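Local coordinates for protein ZmpA Glycopeptidase (PDB 6XSX) that probably cleaves the peptide backbone of glycosylated proteins as a glycopeptidase, this chain being its M60-family catalytic module, at residues E36-P50 / E231-M243. Residues are numbered along the deposited sequence; the frame is centred on the assembly and turned at random.
Sequences ESQKRKVWNFQDWQP and EVNSDFNFRYISM. With EDO (1,2-ethanediol), chain H.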
loop_
_atom_site.group_PDB
_atom_site.type_symbol
_atom_site.label_atom_id
_atom_site.label_comp_id
_atom_site.label_asym_id
_atom_site.label_seq_id
_atom_site.Cartn_x
_atom_site.Cartn_y
_atom_site.Cartn_z
ATOM N N GLU A 36 -17.138 3.742 -9.968
ATOM C CA GLU A 36 -16.033 4.682 -10.089
ATOM C C GLU A 36 -14.706 3.955 -9.885
ATOM O O GLU A 36 -13.727 4.254 -10.568
ATOM C CB GLU A 36 -16.193 5.851 -9.114
ATOM C CG GLU A 36 -17.368 6.752 -9.454
ATOM C CD GLU A 36 -17.320 7.436 -10.809
ATOM O OE1 GLU A 36 -16.293 7.340 -11.499
ATOM O OE2 GLU A 36 -18.320 8.066 -11.169
ATOM N N SER A 37 -14.693 3.008 -8.934
ATOM C CA SER A 37 -13.519 2.197 -8.647
ATOM C C SER A 37 -13.067 1.474 -9.913
ATOM O O SER A 37 -11.894 1.516 -10.279
ATOM C CB SER A 37 -13.790 1.201 -7.544
ATOM O OG SER A 37 -13.768 1.822 -6.268
ATOM N N GLN A 38 -14.024 0.825 -10.581
ATOM C CA GLN A 38 -13.721 -0.061 -11.693
ATOM C C GLN A 38 -13.145 0.733 -12.863
ATOM O O GLN A 38 -12.292 0.223 -13.589
ATOM C CB GLN A 38 -14.935 -0.929 -12.027
ATOM C CG GLN A 38 -15.162 -2.016 -10.985
ATOM C CD GLN A 38 -16.557 -2.587 -10.972
ATOM O OE1 GLN A 38 -17.377 -2.322 -11.853
ATOM N NE2 GLN A 38 -16.840 -3.390 -9.959
ATOM N N LYS A 39 -13.579 1.992 -13.009
ATOM C CA LYS A 39 -13.014 2.872 -14.020
ATOM C C LYS A 39 -11.505 3.004 -13.809
ATOM O O LYS A 39 -10.756 3.111 -14.774
ATOM C CB LYS A 39 -13.618 4.274 -13.932
ATOM C CG LYS A 39 -15.079 4.392 -14.336
ATOM C CD LYS A 39 -15.531 5.832 -14.324
ATOM C CE LYS A 39 -16.990 6.017 -14.668
ATOM N NZ LYS A 39 -17.417 7.397 -14.335
ATOM N N ARG A 40 -11.068 2.970 -12.542
ATOM C CA ARG A 40 -9.717 3.366 -12.181
ATOM C C ARG A 40 -8.882 2.155 -11.780
ATOM O O ARG A 40 -7.763 2.320 -11.301
ATOM C CB ARG A 40 -9.780 4.390 -11.044
ATOM C CG ARG A 40 -10.476 5.679 -11.457
ATOM C CD ARG A 40 -10.900 6.478 -10.249
ATOM N NE ARG A 40 -11.440 7.793 -10.582
ATOM C CZ ARG A 40 -12.680 8.025 -11.006
ATOM N NH1 ARG A 40 -13.531 7.021 -11.152
ATOM N NH2 ARG A 40 -13.063 9.268 -11.250
ATOM N N LYS A 41 -9.446 0.953 -11.969
ATOM C CA LYS A 41 -8.808 -0.328 -11.701
ATOM C C LYS A 41 -8.443 -0.487 -10.226
ATOM O O LYS A 41 -7.520 -1.231 -9.902
ATOM C CB LYS A 41 -7.558 -0.556 -12.563
ATOM C CG LYS A 41 -7.677 -0.234 -14.045
ATOM C CD LYS A 41 -8.663 -1.086 -14.803
ATOM C CE LYS A 41 -8.505 -0.930 -16.301
ATOM N NZ LYS A 41 -9.374 -1.885 -17.021
ATOM N N VAL A 42 -9.172 0.171 -9.318
ATOM C CA VAL A 42 -9.003 -0.156 -7.906
ATOM C C VAL A 42 -10.141 -1.075 -7.460
ATOM O O VAL A 42 -11.117 -1.258 -8.184
ATOM C CB VAL A 42 -8.825 1.083 -7.002
ATOM C CG1 VAL A 42 -7.680 1.960 -7.487
ATOM C CG2 VAL A 42 -10.112 1.891 -6.885
ATOM N N TRP A 43 -10.000 -1.642 -6.258
ATOM C CA TRP A 43 -10.746 -2.820 -5.854
ATOM C C TRP A 43 -12.019 -2.428 -5.102
ATOM O O TRP A 43 -12.072 -2.537 -3.884
ATOM C CB TRP A 43 -9.847 -3.748 -5.025
ATOM C CG TRP A 43 -10.416 -5.121 -4.842
ATOM C CD1 TRP A 43 -11.699 -5.507 -5.086
ATOM C CD2 TRP A 43 -9.733 -6.288 -4.346
ATOM N NE1 TRP A 43 -11.859 -6.832 -4.799
ATOM C CE2 TRP A 43 -10.673 -7.343 -4.346
ATOM C CE3 TRP A 43 -8.425 -6.556 -3.927
ATOM C CZ2 TRP A 43 -10.350 -8.636 -3.925
ATOM C CZ3 TRP A 43 -8.105 -7.833 -3.507
ATOM C CH2 TRP A 43 -9.056 -8.860 -3.510
ATOM N N ASN A 44 -13.018 -1.931 -5.845
ATOM C CA ASN A 44 -14.398 -1.739 -5.408
ATOM C C ASN A 44 -14.477 -1.060 -4.044
ATOM O O ASN A 44 -14.982 -1.640 -3.083
ATOM C CB ASN A 44 -15.186 -3.049 -5.440
ATOM C CG ASN A 44 -15.105 -3.728 -6.790
ATOM O OD1 ASN A 44 -14.958 -3.065 -7.813
ATOM N ND2 ASN A 44 -15.151 -5.049 -6.791
ATOM N N PHE A 45 -13.999 0.183 -3.976
ATOM C CA PHE A 45 -13.961 0.914 -2.720
ATOM C C PHE A 45 -15.392 1.200 -2.273
ATOM O O PHE A 45 -16.262 1.417 -3.115
ATOM C CB PHE A 45 -13.182 2.218 -2.890
ATOM C CG PHE A 45 -11.690 2.063 -3.044
ATOM C CD1 PHE A 45 -11.102 0.808 -3.149
ATOM C CD2 PHE A 45 -10.870 3.180 -3.132
ATOM C CE1 PHE A 45 -9.730 0.677 -3.303
ATOM C CE2 PHE A 45 -9.496 3.049 -3.279
ATOM C CZ PHE A 45 -8.928 1.795 -3.358
ATOM N N GLN A 46 -15.613 1.169 -0.948
ATOM C CA GLN A 46 -16.879 1.552 -0.338
ATOM C C GLN A 46 -16.899 3.071 -0.162
ATOM O O GLN A 46 -15.913 3.754 -0.438
ATOM C CB GLN A 46 -17.067 0.860 1.016
ATOM C CG GLN A 46 -16.733 -0.630 1.015
ATOM C CD GLN A 46 -17.530 -1.402 -0.013
ATOM O OE1 GLN A 46 -16.972 -2.066 -0.892
ATOM N NE2 GLN A 46 -18.844 -1.295 0.069
ATOM N N ASP A 47 -18.036 3.594 0.305
ATOM C CA ASP A 47 -18.160 5.020 0.541
ATOM C C ASP A 47 -19.034 5.265 1.768
ATOM O O ASP A 47 -19.845 6.193 1.775
ATOM C CB ASP A 47 -18.719 5.723 -0.694
ATOM C CG ASP A 47 -18.546 7.226 -0.630
ATOM O OD1 ASP A 47 -17.628 7.687 0.089
ATOM O OD2 ASP A 47 -19.319 7.919 -1.307
ATOM N N TRP A 48 -18.829 4.434 2.803
ATOM C CA TRP A 48 -19.548 4.535 4.061
ATOM C C TRP A 48 -19.364 5.917 4.691
ATOM O O TRP A 48 -18.238 6.403 4.792
ATOM C CB TRP A 48 -19.073 3.452 5.034
ATOM C CG TRP A 48 -19.269 2.053 4.547
ATOM C CD1 TRP A 48 -20.010 1.627 3.480
ATOM C CD2 TRP A 48 -18.748 0.876 5.171
ATOM N NE1 TRP A 48 -19.959 0.264 3.383
ATOM C CE2 TRP A 48 -19.198 -0.225 4.411
ATOM C CE3 TRP A 48 -17.960 0.653 6.300
ATOM C CZ2 TRP A 48 -18.856 -1.536 4.733
ATOM C CZ3 TRP A 48 -17.617 -0.642 6.614
ATOM C CH2 TRP A 48 -18.063 -1.717 5.842
ATOM N N GLN A 49 -20.481 6.498 5.158
ATOM C CA GLN A 49 -20.488 7.821 5.779
ATOM C C GLN A 49 -21.064 7.725 7.189
ATOM O O GLN A 49 -21.926 6.881 7.444
ATOM C CB GLN A 49 -21.214 8.839 4.902
ATOM C CG GLN A 49 -20.616 8.971 3.503
ATOM C CD GLN A 49 -19.162 9.383 3.500
ATOM O OE1 GLN A 49 -18.731 10.223 4.281
ATOM N NE2 GLN A 49 -18.387 8.801 2.604
ATOM N N PRO A 50 -20.540 8.540 8.142
ATOM C CA PRO A 50 -20.846 8.410 9.570
ATOM C C PRO A 50 -22.289 8.701 9.969
ATOM O O PRO A 50 -22.934 9.568 9.372
ATOM C CB PRO A 50 -19.974 9.489 10.241
ATOM C CG PRO A 50 -19.664 10.480 9.129
ATOM C CD PRO A 50 -19.573 9.627 7.880
ATOM N N GLU A 231 -9.904 11.224 -16.403
ATOM C CA GLU A 231 -10.892 10.619 -15.525
ATOM C C GLU A 231 -10.274 9.442 -14.766
ATOM O O GLU A 231 -10.448 9.337 -13.551
ATOM C CB GLU A 231 -12.156 10.195 -16.275
ATOM C CG GLU A 231 -13.307 9.891 -15.323
ATOM C CD GLU A 231 -14.566 9.301 -15.937
ATOM O OE1 GLU A 231 -14.560 9.010 -17.133
ATOM O OE2 GLU A 231 -15.549 9.131 -15.204
ATOM N N VAL A 232 -9.539 8.582 -15.488
ATOM C CA VAL A 232 -8.951 7.380 -14.913
ATOM C C VAL A 232 -7.790 7.751 -13.994
ATOM O O VAL A 232 -7.223 6.884 -13.338
ATOM C CB VAL A 232 -8.541 6.336 -15.977
ATOM C CG1 VAL A 232 -9.716 5.925 -16.861
ATOM C CG2 VAL A 232 -7.348 6.783 -16.820
ATOM N N ASN A 233 -7.443 9.041 -13.942
ATOM C CA ASN A 233 -6.353 9.510 -13.102
ATOM C C ASN A 233 -6.863 10.534 -12.090
ATOM O O ASN A 233 -6.072 11.299 -11.542
ATOM C CB ASN A 233 -5.216 10.123 -13.930
ATOM C CG ASN A 233 -4.422 9.119 -14.738
ATOM O OD1 ASN A 233 -4.404 7.929 -14.431
ATOM N ND2 ASN A 233 -3.740 9.597 -15.766
ATOM N N SER A 234 -8.180 10.544 -11.836
ATOM C CA SER A 234 -8.750 11.506 -10.901
ATOM C C SER A 234 -9.219 10.816 -9.626
ATOM O O SER A 234 -9.543 9.632 -9.627
ATOM C CB SER A 234 -9.865 12.303 -11.522
ATOM O OG SER A 234 -10.887 11.441 -12.007
ATOM N N ASP A 235 -9.249 11.603 -8.549
ATOM C CA ASP A 235 -9.865 11.248 -7.285
ATOM C C ASP A 235 -11.363 11.048 -7.516
ATOM O O ASP A 235 -11.887 11.449 -8.548
ATOM C CB ASP A 235 -9.603 12.354 -6.260
ATOM C CG ASP A 235 -9.691 11.898 -4.811
ATOM O OD1 ASP A 235 -9.972 10.710 -4.558
ATOM O OD2 ASP A 235 -9.473 12.733 -3.952
ATOM N N PHE A 236 -12.039 10.406 -6.558
ATOM C CA PHE A 236 -13.484 10.202 -6.633
ATOM C C PHE A 236 -14.020 10.055 -5.209
ATOM O O PHE A 236 -13.239 10.097 -4.255
ATOM C CB PHE A 236 -13.814 9.012 -7.542
ATOM C CG PHE A 236 -13.334 7.674 -7.033
ATOM C CD1 PHE A 236 -11.997 7.319 -7.113
ATOM C CD2 PHE A 236 -14.222 6.770 -6.459
ATOM C CE1 PHE A 236 -11.564 6.082 -6.655
ATOM C CE2 PHE A 236 -13.788 5.538 -5.995
ATOM C CZ PHE A 236 -12.456 5.195 -6.094
ATOM N N ASN A 237 -15.344 9.908 -5.053
ATOM C CA ASN A 237 -15.914 9.795 -3.714
ATOM C C ASN A 237 -15.766 8.360 -3.221
ATOM O O ASN A 237 -16.362 7.454 -3.797
ATOM C CB ASN A 237 -17.380 10.232 -3.646
ATOM C CG ASN A 237 -17.581 11.705 -3.926
ATOM O OD1 ASN A 237 -16.765 12.534 -3.534
ATOM N ND2 ASN A 237 -18.672 12.039 -4.599
ATOM N N PHE A 238 -14.965 8.175 -2.161
ATOM C CA PHE A 238 -14.815 6.889 -1.500
ATOM C C PHE A 238 -14.398 7.095 -0.044
ATOM O O PHE A 238 -14.000 8.186 0.356
ATOM C CB PHE A 238 -13.808 6.007 -2.246
ATOM C CG PHE A 238 -12.380 6.499 -2.208
ATOM C CD1 PHE A 238 -11.554 6.208 -1.131
ATOM C CD2 PHE A 238 -11.845 7.206 -3.277
ATOM C CE1 PHE A 238 -10.233 6.635 -1.108
ATOM C CE2 PHE A 238 -10.526 7.630 -3.262
ATOM C CZ PHE A 238 -9.722 7.347 -2.172
ATOM N N ARG A 239 -14.496 6.031 0.754
ATOM C CA ARG A 239 -13.893 6.061 2.075
ATOM C C ARG A 239 -13.132 4.755 2.282
ATOM O O ARG A 239 -13.741 3.694 2.391
ATOM C CB ARG A 239 -14.920 6.326 3.182
ATOM C CG ARG A 239 -14.293 6.557 4.552
ATOM C CD ARG A 239 -15.305 6.764 5.674
ATOM N NE ARG A 239 -16.047 8.018 5.547
ATOM C CZ ARG A 239 -15.571 9.210 5.899
ATOM N NH1 ARG A 239 -14.350 9.314 6.390
ATOM N NH2 ARG A 239 -16.311 10.294 5.755
ATOM N N TYR A 240 -11.794 4.850 2.292
ATOM C CA TYR A 240 -10.974 3.668 2.505
ATOM C C TYR A 240 -11.176 3.238 3.951
ATOM O O TYR A 240 -11.269 4.094 4.836
ATOM C CB TYR A 240 -9.492 3.957 2.231
ATOM C CG TYR A 240 -8.649 2.704 2.188
ATOM C CD1 TYR A 240 -8.380 2.056 0.988
ATOM C CD2 TYR A 240 -8.178 2.129 3.354
ATOM C CE1 TYR A 240 -7.633 0.885 0.956
ATOM C CE2 TYR A 240 -7.439 0.959 3.341
ATOM C CZ TYR A 240 -7.158 0.339 2.136
ATOM O OH TYR A 240 -6.428 -0.816 2.132
ATOM N N ILE A 241 -11.227 1.918 4.176
ATOM C CA ILE A 241 -11.558 1.367 5.485
ATOM C C ILE A 241 -10.452 0.421 5.947
ATOM O O ILE A 241 -10.108 -0.526 5.235
ATOM C CB ILE A 241 -12.912 0.625 5.437
ATOM C CG1 ILE A 241 -14.049 1.550 4.990
ATOM C CG2 ILE A 241 -13.213 -0.044 6.781
ATOM C CD1 ILE A 241 -15.180 0.832 4.282
ATOM N N SER A 242 -9.924 0.690 7.150
ATOM C CA SER A 242 -9.154 -0.275 7.925
ATOM C C SER A 242 -9.976 -0.671 9.149
ATOM O O SER A 242 -10.394 0.190 9.918
ATOM C CB SER A 242 -7.813 0.286 8.343
ATOM O OG SER A 242 -7.195 0.955 7.257
ATOM N N MET A 243 -10.235 -1.967 9.317
ATOM C CA MET A 243 -11.101 -2.392 10.407
ATOM C C MET A 243 -10.522 -3.624 11.100
ATOM O O MET A 243 -9.779 -4.405 10.502
ATOM C CB MET A 243 -12.517 -2.705 9.907
ATOM C CG MET A 243 -12.565 -3.844 8.913
ATOM S SD MET A 243 -14.218 -4.559 8.692
ATOM C CE MET A 243 -14.952 -3.388 7.552
HETATM C C1 EDO H . -2.146 2.499 7.164
HETATM O O1 EDO H . -2.147 2.443 8.596
HETATM C C2 EDO H . -3.461 2.401 6.456
HETATM O O2 EDO H . -4.271 1.273 6.799
HETATM O O HOH W 1 -13.526 1.292 0.961
HETATM O O HOH W 2 -15.233 9.756 2.399
#
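R40, F236 and R239 carry this contact, a loop-to-loop join between the end of helix 33-39, with the loop after it, and the chain leading into strand 240-244. A Schellman motif with K41 as C-prime residue ends the helix. R40 reaches out extended and holds S234 with two nitrogens: R40 NE bonds to S234 O at 2.8 Å, and NH2 to the hydroxyl OG. Its NH1 turns back to O and OE1 of E36, which fixes the group's rotation. F236 CB sits over one guanidinium face, E231 O over the other. The F236 ring meets E36 CB through CD2 and R40 CD through CD1, both at 3.4 Å; its CZ nears S37 OG, V42 CG2 and F45 CD2. K39 NZ bridges E231 OE2 at 2.7 Å and also E36 OE1, probably easing the closeness of the two glutamates.

R239 has its CG anti to the backbone N (chi1 -172°) and bends at chi3. R239 NE bonds to W48 O at 2.8 Å, and R239 NH2 to Q49 OE1 at 2.8 Å. Both acceptors lie in the guanidinium plane, but the NE bond is more bent. R239 N bonds to Q46 O, with an N-H...O angle of 171°.

Between the arginines, F45 sends its edge to the face of F238 and takes the edge of Y240 on its own face. Beyond R239, I241 CD1 makes a CH-pi contact over W48, and M243 CE also reaches W48.

Strand 240-244 runs between 186-190 and 259-262 in the module's mixed sheet. R239 NH1 bonds to S183 O and T186 O, where strand 186-190 starts. Helix 206-224 packs on F238 and Y240 through I217.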